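Local structure of type I modular polyketide synthase (Streptomyces albus subsp. albus, 6IYR) at residues R271-A280 and V292-L302; L36-V45 and A431-W442. The protein probably selects a malonyl-type extender unit from its coenzyme A thioester and loads it onto the acyl carrier protein of module 8 during salinomycin assembly. One frame throughout, in Å; residues are numbered along the deposited sequence.

Interaction 1: residues R271-A280 and V292-L302; sequences RISAWGERLA and VSGDPGALDEL
The indole of Trp275 meets Glu301 at its edge: NE1 donates to OE1 of Glu301 over 2.9 Å, with the acceptor only 5° out of the ring plane and its anti lone pair in use. One indole face is covered by Leu279 CD1, offset toward the rim, while CD1 of Trp275 lies 3.8 Å from Ala298 CB. The Arg278 guanidinium carries Ala298 CB over the centre of one face, 3.7 Å above the plane. Its NH2 forms a salt bridge of 3.1 Å with the same Glu301 OE1, met on the syn side but 32° out of the carboxylate plane; the guanidinium and carboxylate planes are 83° apart, so NH2 meets one oxygen, not a side-by-side two-bond pairing. Two donors thus hold one carboxylate oxygen, and the bend of the Arg278 chain at chi3 lays the guanidinium over Ala298 CB, with NH2 near Glu301.

In the apolar part of the contact, Leu279 CD2 presses to 3.4 Å from Leu299 CD1, closer than two methyl groups normally sit, and Leu302 CD1 reaches Ile272 CG2 and the aliphatic part of Arg271, whose charged end pairs with Glu263 and Asp309. Ala280 and Ser293 form a hydrogen-bonded antiparallel pair, with Ala280 N to Ser293 O at 2.8 Å and Ser293 N to Ala280 O at 2.9 Å; Asp295 N extends the bonding to Arg278 O. Hairpin strands backed by helices 265-273 and 296-308 fit the ferredoxin-like small subdomain of acyltransferases.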
loop_
_atom_site.group_PDB
_atom_site.type_symbol
_atom_site.label_atom_id
_atom_site.label_comp_id
_atom_site.label_asym_id
_atom_site.label_seq_id
_atom_site.Cartn_x
_atom_site.Cartn_y
_atom_site.Cartn_z
ATOM N N ARG A 271 26.521 -10.889 9.736
ATOM C CA ARG A 271 26.536 -10.173 11.003
ATOM C C ARG A 271 25.699 -10.808 12.122
ATOM O O ARG A 271 26.196 -11.038 13.212
ATOM C CB ARG A 271 26.101 -8.743 10.765
ATOM C CG ARG A 271 26.206 -7.859 11.982
ATOM C CD ARG A 271 25.572 -6.520 11.698
ATOM N NE ARG A 271 26.255 -5.764 10.643
ATOM C CZ ARG A 271 27.382 -5.078 10.828
ATOM N NH1 ARG A 271 27.897 -4.369 9.850
ATOM N NH2 ARG A 271 27.997 -5.097 11.992
ATOM N N ILE A 272 24.432 -11.110 11.875
ATOM C CA ILE A 272 23.576 -11.637 12.954
ATOM C C ILE A 272 23.866 -13.094 13.328
ATOM O O ILE A 272 23.356 -13.633 14.323
ATOM C CB ILE A 272 22.096 -11.509 12.619
ATOM C CG1 ILE A 272 21.715 -12.486 11.511
ATOM C CG2 ILE A 272 21.781 -10.073 12.245
ATOM C CD1 ILE A 272 20.222 -12.584 11.324
ATOM N N SER A 273 24.718 -13.728 12.536
ATOM C CA SER A 273 24.987 -15.154 12.677
ATOM C C SER A 273 25.498 -15.515 14.090
ATOM O O SER A 273 25.085 -16.500 14.698
ATOM C CB SER A 273 26.071 -15.559 11.659
ATOM O OG SER A 273 26.271 -16.947 11.772
ATOM N N ALA A 274 26.329 -14.630 14.602
ATOM C CA ALA A 274 26.879 -14.667 15.956
ATOM C C ALA A 274 25.842 -14.799 17.060
ATOM O O ALA A 274 26.085 -15.456 18.041
ATOM C CB ALA A 274 27.716 -13.421 16.189
ATOM N N TRP A 275 24.666 -14.225 16.885
ATOM C CA TRP A 275 23.675 -14.283 17.941
ATOM C C TRP A 275 22.839 -15.529 17.887
ATOM O O TRP A 275 22.003 -15.752 18.762
ATOM C CB TRP A 275 22.756 -13.047 17.841
ATOM C CG TRP A 275 23.354 -11.793 18.411
ATOM C CD1 TRP A 275 23.212 -11.350 19.685
ATOM C CD2 TRP A 275 24.211 -10.843 17.757
ATOM N NE1 TRP A 275 23.904 -10.201 19.867
ATOM C CE2 TRP A 275 24.487 -9.833 18.689
ATOM C CE3 TRP A 275 24.681 -10.695 16.452
ATOM C CZ2 TRP A 275 25.218 -8.705 18.370
ATOM C CZ3 TRP A 275 25.392 -9.564 16.131
ATOM C CH2 TRP A 275 25.659 -8.586 17.085
ATOM N N GLY A 276 22.833 -16.217 16.755
ATOM C CA GLY A 276 22.078 -17.470 16.683
ATOM C C GLY A 276 20.588 -17.235 16.724
ATOM O O GLY A 276 20.091 -16.199 16.257
ATOM N N GLU A 277 19.880 -18.103 17.435
ATOM C CA GLU A 277 18.424 -17.966 17.567
ATOM C C GLU A 277 17.907 -16.726 18.311
ATOM O O GLU A 277 16.702 -16.553 18.457
ATOM C CB GLU A 277 17.777 -19.174 18.223
ATOM C CG GLU A 277 18.672 -20.364 18.437
ATOM C CD GLU A 277 18.932 -21.084 17.159
ATOM O OE1 GLU A 277 19.627 -22.117 17.207
ATOM O OE2 GLU A 277 18.467 -20.580 16.110
ATOM N N ARG A 278 18.801 -15.904 18.818
ATOM C CA ARG A 278 18.400 -14.686 19.490
ATOM C C ARG A 278 18.010 -13.577 18.498
ATOM O O ARG A 278 17.441 -12.584 18.894
ATOM C CB ARG A 278 19.489 -14.197 20.439
ATOM C CG ARG A 278 19.894 -15.188 21.509
ATOM C CD ARG A 278 20.930 -14.584 22.435
ATOM N NE ARG A 278 20.355 -13.509 23.204
ATOM C CZ ARG A 278 20.962 -12.373 23.486
ATOM N NH1 ARG A 278 20.328 -11.459 24.187
ATOM N NH2 ARG A 278 22.191 -12.151 23.067
ATOM N N LEU A 279 18.361 -13.760 17.228
ATOM C CA LEU A 279 18.096 -12.815 16.143
ATOM C C LEU A 279 17.676 -13.606 14.915
ATOM O O LEU A 279 17.905 -14.805 14.849
ATOM C CB LEU A 279 19.326 -11.992 15.765
ATOM C CG LEU A 279 19.834 -10.997 16.797
ATOM C CD1 LEU A 279 21.049 -10.272 16.266
ATOM C CD2 LEU A 279 18.749 -10.003 17.223
ATOM N N ALA A 280 16.958 -12.963 14.007
ATOM C CA ALA A 280 16.570 -13.610 12.767
ATOM C C ALA A 280 16.469 -12.544 11.692
ATOM O O ALA A 280 16.169 -11.366 11.965
ATOM C CB ALA A 280 15.254 -14.349 12.938
ATOM N N VAL A 292 15.710 -6.971 11.064
ATOM C CA VAL A 292 16.076 -8.067 11.926
ATOM C C VAL A 292 15.199 -8.129 13.147
ATOM O O VAL A 292 14.901 -7.109 13.769
ATOM C CB VAL A 292 17.545 -7.900 12.365
ATOM C CG1 VAL A 292 17.951 -8.898 13.426
ATOM C CG2 VAL A 292 18.429 -7.993 11.156
ATOM N N SER A 293 14.734 -9.322 13.485
ATOM C CA SER A 293 13.858 -9.463 14.636
ATOM C C SER A 293 14.546 -10.293 15.702
ATOM O O SER A 293 15.390 -11.095 15.366
ATOM C CB SER A 293 12.543 -10.145 14.246
ATOM O OG SER A 293 12.702 -11.513 13.922
ATOM N N GLY A 294 14.096 -10.183 16.958
ATOM C CA GLY A 294 14.579 -11.051 18.013
ATOM C C GLY A 294 14.418 -10.427 19.398
ATOM O O GLY A 294 13.559 -9.579 19.627
ATOM N N ASP A 295 15.217 -10.919 20.328
ATOM C CA ASP A 295 15.088 -10.586 21.710
ATOM C C ASP A 295 15.637 -9.202 21.998
ATOM O O ASP A 295 16.532 -8.697 21.310
ATOM C CB ASP A 295 15.758 -11.647 22.585
ATOM C CG ASP A 295 15.026 -12.996 22.533
ATOM O OD1 ASP A 295 14.015 -13.169 23.256
ATOM O OD2 ASP A 295 15.440 -13.863 21.724
ATOM N N PRO A 296 14.959 -8.502 22.896
ATOM C CA PRO A 296 15.262 -7.082 23.076
ATOM C C PRO A 296 16.768 -6.821 23.309
ATOM O O PRO A 296 17.318 -5.880 22.762
ATOM C CB PRO A 296 14.441 -6.708 24.315
ATOM C CG PRO A 296 13.372 -7.763 24.422
ATOM C CD PRO A 296 13.975 -9.015 23.866
ATOM N N GLY A 297 17.421 -7.644 24.123
ATOM C CA GLY A 297 18.847 -7.391 24.486
ATOM C C GLY A 297 19.745 -7.621 23.287
ATOM O O GLY A 297 20.697 -6.847 22.996
ATOM N N ALA A 298 19.374 -8.614 22.493
ATOM C CA ALA A 298 20.159 -8.905 21.270
ATOM C C ALA A 298 20.035 -7.796 20.256
ATOM O O ALA A 298 20.998 -7.430 19.575
ATOM C CB ALA A 298 19.720 -10.228 20.675
ATOM N N LEU A 299 18.856 -7.191 20.197
ATOM C CA LEU A 299 18.632 -6.105 19.282
ATOM C C LEU A 299 19.452 -4.884 19.698
ATOM O O LEU A 299 19.913 -4.126 18.843
ATOM C CB LEU A 299 17.156 -5.718 19.286
ATOM C CG LEU A 299 16.145 -6.221 18.266
ATOM C CD1 LEU A 299 16.620 -7.304 17.346
ATOM C CD2 LEU A 299 14.824 -6.583 18.911
ATOM N N ASP A 300 19.497 -4.585 20.988
ATOM C CA ASP A 300 20.361 -3.472 21.446
ATOM C C ASP A 300 21.825 -3.674 21.000
ATOM O O ASP A 300 22.511 -2.722 20.636
ATOM C CB ASP A 300 20.326 -3.332 22.988
ATOM C CG ASP A 300 18.988 -2.800 23.518
ATOM O OD1 ASP A 300 18.289 -2.101 22.773
ATOM O OD2 ASP A 300 18.602 -3.155 24.640
ATOM N N GLU A 301 22.354 -4.878 21.185
ATOM C CA GLU A 301 23.757 -5.105 20.843
ATOM C C GLU A 301 23.989 -5.189 19.344
ATOM O O GLU A 301 24.989 -4.687 18.846
ATOM C CB GLU A 301 24.337 -6.319 21.558
ATOM C CG GLU A 301 23.303 -7.330 21.931
ATOM C CD GLU A 301 23.736 -8.287 23.020
ATOM O OE1 GLU A 301 23.731 -9.490 22.710
ATOM O OE2 GLU A 301 23.886 -7.880 24.197
ATOM N N LEU A 302 22.956 -5.584 18.605
ATOM C CA LEU A 302 23.025 -5.477 17.131
ATOM C C LEU A 302 23.154 -4.030 16.656
ATOM O O LEU A 302 24.036 -3.690 15.844
ATOM C CB LEU A 302 21.772 -6.123 16.486
ATOM C CG LEU A 302 21.717 -5.888 14.962
ATOM C CD1 LEU A 302 22.863 -6.639 14.330
ATOM C CD2 LEU A 302 20.391 -6.374 14.409
#

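Interaction 2: residues L36-V45 and A431-W442; sequences LTSALIPWTV and AARFLTSLAEAW
Leu36 starts a strand-to-helix packing that sets an N-terminal segment, consistent with the ketosynthase-to-acyltransferase linker, against helix 431-443 of the acyltransferase. No hydrogen bond crosses the contact; apolar side chains and a CH-pi contact make most of it. Leu36 CD1 meets Leu438 CD1 tip to tip at 3.6 Å. The Leu36 and Leu435 side chains slide past each other in opposite directions, with Leu36 CD1 near Leu435 CG; CD2 of Leu36, the other branch, faces Ala431 CB. Phe434, whose ring meets Trp206 of helix 188-208, touches Leu36 CD1 through its CB.

At Ser38 the CB rests 4.0 Å from Ala431 CB. Its OG, anti to the backbone N (chi1 -177°), lies beside the carbonyl carbon and reaches forward to accept from Leu40 N at 3.0 Å, an ST turn that shapes the link between strands 36-37 and 41-47. Leu40 then spans two helix residues: its CD1 lies 3.9 Å from Ala432 CA, while its CB meets Leu435 CD1 at 3.8 Å.

Beyond Pro42 the contact resumes at Thr44, whose CG2 makes a CH-pi contact with Trp442, 4.3 Å from the centroid of the six-membered ring and 13° off its normal. Arg89 by a cation-pi contact and Trp450 edge-to-face also engage this indole. Val45, its CB directed away, contributes backbone alone: its O lies in the plane of the Trp442 ring, 3.7 Å from CH2.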
loop_
_atom_site.group_PDB
_atom_site.type_symbol
_atom_site.label_atom_id
_atom_site.label_comp_id
_atom_site.label_asym_id
_atom_site.label_seq_id
_atom_site.Cartn_x
_atom_site.Cartn_y
_atom_site.Cartn_z
ATOM N N LEU A 36 -14.774 7.577 -6.247
ATOM C CA LEU A 36 -14.736 8.680 -5.314
ATOM C C LEU A 36 -15.802 9.688 -5.665
ATOM O O LEU A 36 -16.066 9.967 -6.833
ATOM C CB LEU A 36 -13.403 9.414 -5.360
ATOM C CG LEU A 36 -12.184 8.661 -4.863
ATOM C CD1 LEU A 36 -10.920 9.380 -5.311
ATOM C CD2 LEU A 36 -12.241 8.541 -3.350
ATOM N N THR A 37 -16.187 10.426 -4.654
ATOM C CA THR A 37 -17.120 11.484 -4.836
ATOM C C THR A 37 -16.614 12.671 -4.028
ATOM O O THR A 37 -16.410 12.567 -2.821
ATOM C CB THR A 37 -18.506 11.017 -4.395
ATOM O OG1 THR A 37 -19.490 11.705 -5.162
ATOM C CG2 THR A 37 -18.710 11.269 -2.917
ATOM N N SER A 38 -16.247 13.739 -4.729
ATOM C CA SER A 38 -15.524 14.837 -4.101
ATOM C C SER A 38 -15.859 16.190 -4.730
ATOM O O SER A 38 -16.250 16.260 -5.899
ATOM C CB SER A 38 -14.025 14.633 -4.222
ATOM O OG SER A 38 -13.366 15.679 -3.544
ATOM N N ALA A 39 -15.638 17.244 -3.943
ATOM C CA ALA A 39 -15.718 18.649 -4.392
ATOM C C ALA A 39 -14.456 19.077 -5.112
ATOM O O ALA A 39 -14.471 20.051 -5.853
ATOM C CB ALA A 39 -15.924 19.554 -3.195
ATOM N N LEU A 40 -13.349 18.390 -4.815
ATOM C CA LEU A 40 -12.112 18.462 -5.610
ATOM C C LEU A 40 -12.304 17.760 -6.936
ATOM O O LEU A 40 -12.609 16.569 -6.971
ATOM C CB LEU A 40 -10.984 17.756 -4.882
ATOM C CG LEU A 40 -9.868 18.502 -4.193
ATOM C CD1 LEU A 40 -8.676 17.560 -4.115
ATOM C CD2 LEU A 40 -9.490 19.776 -4.917
ATOM N N ILE A 41 -12.138 18.512 -8.023
ATOM C CA ILE A 41 -12.352 18.016 -9.370
ATOM C C ILE A 41 -11.042 17.993 -10.182
ATOM O O ILE A 41 -10.268 18.941 -10.157
ATOM C CB ILE A 41 -13.406 18.880 -10.074
ATOM C CG1 ILE A 41 -14.754 18.707 -9.384
ATOM C CG2 ILE A 41 -13.561 18.490 -11.528
ATOM C CD1 ILE A 41 -15.668 19.897 -9.585
ATOM N N PRO A 42 -10.791 16.890 -10.898
ATOM C CA PRO A 42 -9.559 16.767 -11.652
ATOM C C PRO A 42 -9.740 17.279 -13.070
ATOM O O PRO A 42 -10.715 16.914 -13.723
ATOM C CB PRO A 42 -9.323 15.248 -11.678
ATOM C CG PRO A 42 -10.688 14.673 -11.638
ATOM C CD PRO A 42 -11.466 15.589 -10.742
ATOM N N TRP A 43 -8.788 18.077 -13.556
ATOM C CA TRP A 43 -8.718 18.344 -14.972
ATOM C C TRP A 43 -7.450 17.718 -15.444
ATOM O O TRP A 43 -6.380 17.971 -14.865
ATOM C CB TRP A 43 -8.649 19.852 -15.253
ATOM C CG TRP A 43 -9.909 20.622 -14.992
ATOM C CD1 TRP A 43 -11.076 20.160 -14.474
ATOM C CD2 TRP A 43 -10.092 22.037 -15.206
ATOM N NE1 TRP A 43 -11.997 21.206 -14.361
ATOM C CE2 TRP A 43 -11.394 22.365 -14.787
ATOM C CE3 TRP A 43 -9.280 23.045 -15.732
ATOM C CZ2 TRP A 43 -11.893 23.665 -14.867
ATOM C CZ3 TRP A 43 -9.767 24.349 -15.773
ATOM C CH2 TRP A 43 -11.053 24.644 -15.339
ATOM N N THR A 44 -7.546 16.961 -16.532
ATOM C CA THR A 44 -6.408 16.267 -17.072
ATOM C C THR A 44 -5.979 16.908 -18.379
ATOM O O THR A 44 -6.785 17.394 -19.137
ATOM C CB THR A 44 -6.713 14.765 -17.300
ATOM O OG1 THR A 44 -7.790 14.613 -18.217
ATOM C CG2 THR A 44 -7.098 14.124 -16.005
ATOM N N VAL A 45 -4.688 16.964 -18.602
ATOM C CA VAL A 45 -4.192 17.369 -19.876
ATOM C C VAL A 45 -2.994 16.491 -20.234
ATOM O O VAL A 45 -2.364 15.908 -19.343
ATOM C CB VAL A 45 -3.803 18.854 -19.804
ATOM C CG1 VAL A 45 -2.619 19.052 -18.880
ATOM C CG2 VAL A 45 -3.514 19.386 -21.193
ATOM N N ALA A 431 -10.693 11.815 0.250
ATOM C CA ALA A 431 -10.696 11.853 -1.205
ATOM C C ALA A 431 -9.624 12.795 -1.734
ATOM O O ALA A 431 -9.081 12.590 -2.808
ATOM C CB ALA A 431 -12.071 12.253 -1.712
ATOM N N ALA A 432 -9.237 13.794 -0.958
ATOM C CA ALA A 432 -8.265 14.746 -1.479
ATOM C C ALA A 432 -6.976 14.004 -1.767
ATOM O O ALA A 432 -6.371 14.164 -2.829
ATOM C CB ALA A 432 -8.005 15.864 -0.474
ATOM N N ARG A 433 -6.524 13.212 -0.801
ATOM C CA ARG A 433 -5.235 12.561 -0.956
ATOM C C ARG A 433 -5.359 11.425 -1.972
ATOM O O ARG A 433 -4.495 11.201 -2.817
ATOM C CB ARG A 433 -4.717 12.054 0.383
ATOM C CG ARG A 433 -3.572 11.059 0.271
ATOM C CD ARG A 433 -2.390 11.575 -0.543
ATOM N NE ARG A 433 -1.844 12.786 0.038
ATOM C CZ ARG A 433 -0.881 13.512 -0.519
ATOM N NH1 ARG A 433 -0.476 14.634 0.055
ATOM N NH2 ARG A 433 -0.324 13.115 -1.649
ATOM N N PHE A 434 -6.470 10.744 -1.920
ATOM C CA PHE A 434 -6.667 9.625 -2.808
ATOM C C PHE A 434 -6.663 10.135 -4.244
ATOM O O PHE A 434 -5.944 9.617 -5.076
ATOM C CB PHE A 434 -7.970 8.899 -2.455
ATOM C CG PHE A 434 -7.963 7.414 -2.794
ATOM C CD1 PHE A 434 -7.498 6.958 -4.026
ATOM C CD2 PHE A 434 -8.490 6.487 -1.918
ATOM C CE1 PHE A 434 -7.520 5.603 -4.351
ATOM C CE2 PHE A 434 -8.513 5.137 -2.239
ATOM C CZ PHE A 434 -8.015 4.696 -3.449
ATOM N N LEU A 435 -7.406 11.207 -4.520
ATOM C CA LEU A 435 -7.429 11.773 -5.871
ATOM C C LEU A 435 -6.058 12.123 -6.292
ATOM O O LEU A 435 -5.682 11.942 -7.460
ATOM C CB LEU A 435 -8.265 13.063 -5.934
ATOM C CG LEU A 435 -9.684 12.933 -6.444
ATOM C CD1 LEU A 435 -10.349 14.309 -6.448
ATOM C CD2 LEU A 435 -9.701 12.325 -7.837
ATOM N N THR A 436 -5.283 12.709 -5.401
ATOM C CA THR A 436 -3.953 13.047 -5.831
ATOM C C THR A 436 -3.062 11.828 -6.084
ATOM O O THR A 436 -2.285 11.796 -7.055
ATOM C CB THR A 436 -3.281 14.216 -5.071
ATOM O OG1 THR A 436 -1.930 13.910 -4.766
ATOM C CG2 THR A 436 -4.025 14.677 -3.892
ATOM N N SER A 437 -3.344 10.742 -5.379
ATOM C CA SER A 437 -2.693 9.465 -5.699
ATOM C C SER A 437 -3.106 8.910 -7.051
ATOM O O SER A 437 -2.252 8.488 -7.800
ATOM C CB SER A 437 -2.938 8.447 -4.591
ATOM O OG SER A 437 -2.221 8.862 -3.426
ATOM N N LEU A 438 -4.403 8.888 -7.344
ATOM C CA LEU A 438 -4.863 8.541 -8.672
ATOM C C LEU A 438 -4.201 9.404 -9.767
ATOM O O LEU A 438 -3.838 8.895 -10.821
ATOM C CB LEU A 438 -6.368 8.688 -8.774
ATOM C CG LEU A 438 -7.197 7.830 -7.842
ATOM C CD1 LEU A 438 -8.630 8.331 -7.886
ATOM C CD2 LEU A 438 -7.153 6.369 -8.272
ATOM N N ALA A 439 -4.038 10.701 -9.520
ATOM C CA ALA A 439 -3.413 11.587 -10.510
ATOM C C ALA A 439 -1.986 11.213 -10.796
ATOM O O ALA A 439 -1.562 11.213 -11.950
ATOM C CB ALA A 439 -3.457 13.029 -10.023
ATOM N N GLU A 440 -1.193 11.037 -9.747
ATOM C CA GLU A 440 0.193 10.600 -9.925
ATOM C C GLU A 440 0.233 9.349 -10.758
ATOM O O GLU A 440 1.080 9.191 -11.640
ATOM C CB GLU A 440 0.859 10.258 -8.607
ATOM C CG GLU A 440 1.090 11.433 -7.705
ATOM C CD GLU A 440 1.387 10.991 -6.297
ATOM O OE1 GLU A 440 2.147 9.999 -6.144
ATOM O OE2 GLU A 440 0.815 11.603 -5.370
ATOM N N ALA A 441 -0.609 8.411 -10.392
ATOM C CA ALA A 441 -0.625 7.146 -11.125
ATOM C C ALA A 441 -0.901 7.407 -12.594
ATOM O O ALA A 441 -0.190 6.928 -13.474
ATOM C CB ALA A 441 -1.686 6.236 -10.574
ATOM N N TRP A 442 -2.006 8.086 -12.854
ATOM C CA TRP A 442 -2.428 8.369 -14.229
ATOM C C TRP A 442 -1.334 9.084 -15.020
ATOM O O TRP A 442 -1.040 8.710 -16.153
ATOM C CB TRP A 442 -3.736 9.165 -14.229
ATOM C CG TRP A 442 -4.212 9.469 -15.581
ATOM C CD1 TRP A 442 -4.957 8.665 -16.375
ATOM C CD2 TRP A 442 -3.908 10.643 -16.360
ATOM N NE1 TRP A 442 -5.125 9.248 -17.608
ATOM C CE2 TRP A 442 -4.539 10.486 -17.605
ATOM C CE3 TRP A 442 -3.256 11.848 -16.081
ATOM C CZ2 TRP A 442 -4.521 11.478 -18.589
ATOM C CZ3 TRP A 442 -3.227 12.837 -17.065
ATOM C CH2 TRP A 442 -3.847 12.637 -18.305
#

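In the fold
From the N terminus, strands 36-37 and 41-47 come first, and their partner helix 431-443 follows only near the end of the modelled chain, so interaction 2 closes a loop of 385 residues. Interaction 1 is nested inside that loop and closes a much shorter one: 11 residues of the hairpin formed by strands 279-286 and 289-294. The contacts do not touch; their centres are 45 Å apart, on opposite sides of the chain's centre. Interaction 1 joins helix 265-273 and strand 279-286 to strand 289-294 and helix 296-308, within the mixed sheet's lobe, whereas interaction 2 joins strand 36-37, paired with 453-454, and edge strand 41-47 of the three-stranded sheet to helix 431-443.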